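Long-range contact in exotoxin 5 (Staphylococcus aureus subsp. aureus COL, PDB 3R2I), which is of unknown function but, as a staphylococcal superantigen-like exotoxin, probably acts outside the cell on host immune components: residues A[180-185]-A[232-237]. Numbering follows the deposited sequence.
Sequences VSLKEL and MFDVMD
With CG between the backbone N and the carbonyl carbon (chi1 72°), Met236 lays its CG beside Val180, and a second bend at chi3 (75°) turns the thioether end to Leu182 and Leu185. The contact belongs to the toxin beta-grasp domain, where 179-181 and 235-237 form a two-stranded antiparallel ribbon whose first strand runs straight into helix 182-197. Val180 and Met236 form a hydrogen-bonded pair: Val180 N gives to Met236 O and Met236 N to Val180 O, both at 2.9 Å, and their side chains lie side by side on one face, CG1 of Val180 3.9 Å from CG of Met236. Beyond them Leu185 meets the methionine tip to tip, Leu185 CD1 standing 3.9 Å from Met236 SD, while the methyl CE packs at 4.0 Å against CB of Leu182. Leu182 and Met236 also touch strands 207-213 (Ile211, Met213) and 218-222 (His219), joining the ribbon to the five-stranded sheet.

Ser181 ends the ribbon as N-cap of the helix, its OG accepting from Glu184 N at 3.1 Å. One residue on, Leu182 N, in the helix's first turn, gives to Asp234 O at 2.9 Å in a fairly straight bond, though the donor is tilted 32° from the carbonyl plane. At the other end, Lys183 crosses Met232 and hydrogen-bonds through NZ to Val136 O of strand 133-141; the same NZ lies 3.5 Å from Met232 SD.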
ATOM      1  N   VAL A 180       3.825  -5.827  -7.238  1.00 24.77           N
ATOM      2  CA  VAL A 180       3.349  -4.714  -6.381  1.00 24.85           C
ATOM      3  C   VAL A 180       2.808  -5.277  -5.091  1.00 24.19           C
ATOM      4  O   VAL A 180       2.297  -6.408  -5.066  1.00 23.54           O
ATOM      5  CB  VAL A 180       2.235  -3.875  -7.093  1.00 24.15           C
ATOM      6  CG1 VAL A 180       1.032  -4.766  -7.398  1.00 23.46           C
ATOM      7  CG2 VAL A 180       1.789  -2.642  -6.262  1.00 22.94           C
ATOM      8  N   SER A 181       2.905  -4.472  -4.021  1.00 22.95           N
ATOM      9  CA  SER A 181       2.428  -4.899  -2.712  1.00 21.50           C
ATOM     10  C   SER A 181       1.007  -4.453  -2.527  1.00 20.05           C
ATOM     11  O   SER A 181       0.584  -3.408  -3.049  1.00 17.72           O
ATOM     12  CB  SER A 181       3.261  -4.312  -1.567  1.00 21.57           C
ATOM     13  OG  SER A 181       3.209  -2.906  -1.560  1.00 21.48           O
ATOM     14  N   LEU A 182       0.266  -5.254  -1.777  1.00 19.13           N
ATOM     15  CA  LEU A 182      -1.092  -4.900  -1.440  1.00 19.07           C
ATOM     16  C   LEU A 182      -1.064  -3.543  -0.671  1.00 18.79           C
ATOM     17  O   LEU A 182      -1.952  -2.716  -0.821  1.00 19.50           O
ATOM     18  CB  LEU A 182      -1.695  -6.017  -0.587  1.00 19.68           C
ATOM     19  CG  LEU A 182      -3.127  -5.819  -0.108  1.00 18.72           C
ATOM     20  CD1 LEU A 182      -4.123  -5.729  -1.297  1.00 13.87           C
ATOM     21  CD2 LEU A 182      -3.473  -6.969   0.778  1.00 13.10           C
ATOM     22  N   LYS A 183      -0.013  -3.333   0.123  1.00 16.86           N
ATOM     23  CA  LYS A 183       0.181  -2.124   0.886  1.00 15.75           C
ATOM     24  C   LYS A 183       0.090  -0.956  -0.042  1.00 16.63           C
ATOM     25  O   LYS A 183      -0.523   0.038   0.268  1.00 15.59           O
ATOM     26  CB  LYS A 183       1.608  -2.090   1.504  1.00 16.01           C
ATOM     27  CG  LYS A 183       1.946  -0.865   2.401  1.00 12.21           C
ATOM     28  CD  LYS A 183       3.408  -0.854   2.734  1.00 13.31           C
ATOM     29  CE  LYS A 183       3.859   0.296   3.593  1.00 17.61           C
ATOM     30  NZ  LYS A 183       3.174   0.351   4.943  1.00 21.01           N
ATOM     31  N   GLU A 184       0.750  -1.060  -1.187  1.00 19.61           N
ATOM     32  CA  GLU A 184       0.773   0.075  -2.126  1.00 19.76           C
ATOM     33  C   GLU A 184      -0.571   0.356  -2.736  1.00 18.47           C
ATOM     34  O   GLU A 184      -0.983   1.501  -2.877  1.00 17.68           O
ATOM     35  CB  GLU A 184       1.832  -0.158  -3.205  1.00 20.80           C
ATOM     36  CG  GLU A 184       1.810   0.871  -4.354  1.00 21.05           C
ATOM     37  CD  GLU A 184       3.082   0.850  -5.191  1.00 26.32           C
ATOM     38  OE1 GLU A 184       4.081   0.174  -4.797  1.00 28.77           O
ATOM     39  OE2 GLU A 184       3.080   1.551  -6.233  1.00 28.48           O
ATOM     40  N   LEU A 185      -1.253  -0.701  -3.150  1.00 20.68           N
ATOM     41  CA  LEU A 185      -2.565  -0.545  -3.767  1.00 19.91           C
ATOM     42  C   LEU A 185      -3.538   0.073  -2.770  1.00 18.88           C
ATOM     43  O   LEU A 185      -4.243   1.035  -3.074  1.00 21.31           O
ATOM     44  CB  LEU A 185      -3.072  -1.878  -4.255  1.00 20.09           C
ATOM     45  CG  LEU A 185      -2.170  -2.496  -5.293  1.00 23.46           C
ATOM     46  CD1 LEU A 185      -2.722  -3.844  -5.713  1.00 21.27           C
ATOM     47  CD2 LEU A 185      -1.959  -1.562  -6.508  1.00 21.75           C
ATOM     48  N   MET A 232       0.519  -5.920   5.014  1.00 22.09           N
ATOM     49  CA  MET A 232       1.434  -4.972   4.410  1.00 20.85           C
ATOM     50  C   MET A 232       2.644  -5.681   3.776  1.00 22.40           C
ATOM     51  O   MET A 232       3.496  -5.021   3.147  1.00 22.93           O
ATOM     52  CB  MET A 232       1.899  -3.954   5.449  1.00 21.33           C
ATOM     53  CG  MET A 232       0.815  -3.012   5.904  1.00 18.37           C
ATOM     54  SD  MET A 232       1.439  -1.801   7.053  1.00 22.23           S
ATOM     55  CE  MET A 232      -0.113  -0.927   7.364  1.00 15.93           C
ATOM     56  N   PHE A 233       2.733  -7.004   3.941  1.00 23.48           N
ATOM     57  CA  PHE A 233       3.814  -7.787   3.318  1.00 24.77           C
ATOM     58  C   PHE A 233       3.366  -8.553   2.087  1.00 25.53           C
ATOM     59  O   PHE A 233       4.204  -8.998   1.326  1.00 27.29           O
ATOM     60  CB  PHE A 233       4.450  -8.754   4.310  1.00 25.65           C
ATOM     61  CG  PHE A 233       5.063  -8.056   5.470  1.00 24.18           C
ATOM     62  CD1 PHE A 233       6.396  -7.712   5.456  1.00 22.00           C
ATOM     63  CD2 PHE A 233       4.273  -7.640   6.521  1.00 20.14           C
ATOM     64  CE1 PHE A 233       6.942  -7.012   6.501  1.00 27.07           C
ATOM     65  CE2 PHE A 233       4.816  -6.936   7.583  1.00 22.64           C
ATOM     66  CZ  PHE A 233       6.138  -6.631   7.588  1.00 23.09           C
ATOM     67  N   ASP A 234       2.056  -8.721   1.894  1.00 25.89           N
ATOM     68  CA  ASP A 234       1.564  -9.443   0.730  1.00 25.72           C
ATOM     69  C   ASP A 234       1.919  -8.705  -0.549  1.00 24.88           C
ATOM     70  O   ASP A 234       1.798  -7.482  -0.658  1.00 22.22           O
ATOM     71  CB  ASP A 234       0.056  -9.614   0.755  1.00 26.42           C
ATOM     72  CG  ASP A 234      -0.437 -10.417   1.924  1.00 29.10           C
ATOM     73  OD1 ASP A 234       0.350 -10.853   2.788  1.00 35.83           O
ATOM     74  OD2 ASP A 234      -1.661 -10.609   1.961  1.00 38.30           O
ATOM     75  N   VAL A 235       2.220  -9.512  -1.541  1.00 25.18           N
ATOM     76  CA  VAL A 235       2.671  -9.097  -2.841  1.00 26.03           C
ATOM     77  C   VAL A 235       1.896  -9.834  -3.945  1.00 26.08           C
ATOM     78  O   VAL A 235       1.326 -10.892  -3.694  1.00 25.82           O
ATOM     79  CB  VAL A 235       4.170  -9.432  -2.827  1.00 27.18           C
ATOM     80  CG1 VAL A 235       4.630 -10.345  -3.968  1.00 30.92           C
ATOM     81  CG2 VAL A 235       4.980  -8.249  -2.522  1.00 26.52           C
ATOM     82  N   MET A 236       1.858  -9.263  -5.148  1.00 26.19           N
ATOM     83  CA  MET A 236       1.189  -9.909  -6.274  1.00 28.17           C
ATOM     84  C   MET A 236       1.762  -9.369  -7.589  1.00 27.85           C
ATOM     85  O   MET A 236       2.405  -8.335  -7.587  1.00 25.85           O
ATOM     86  CB  MET A 236      -0.301  -9.612  -6.216  1.00 26.46           C
ATOM     87  CG  MET A 236      -0.626  -8.165  -6.570  1.00 27.39           C
ATOM     88  SD  MET A 236      -2.299  -7.652  -6.095  1.00 30.21           S
ATOM     89  CE  MET A 236      -2.064  -7.482  -4.310  1.00 19.24           C
ATOM     90  N   ASP A 237       1.540 -10.090  -8.684  1.00 29.05           N
ATOM     91  CA  ASP A 237       1.985  -9.681 -10.016  1.00 30.61           C
ATOM     92  C   ASP A 237       0.959  -8.709 -10.535  1.00 29.08           C
ATOM     93  O   ASP A 237      -0.195  -9.080 -10.696  1.00 29.42           O
ATOM     94  CB  ASP A 237       2.047 -10.867 -10.974  1.00 33.99           C
ATOM     95  CG  ASP A 237       3.303 -11.655 -10.854  1.00 39.83           C
ATOM     96  OD1 ASP A 237       4.327 -11.139 -10.290  1.00 45.80           O
ATOM     97  OD2 ASP A 237       3.281 -12.768 -11.426  1.00 48.73           O
TER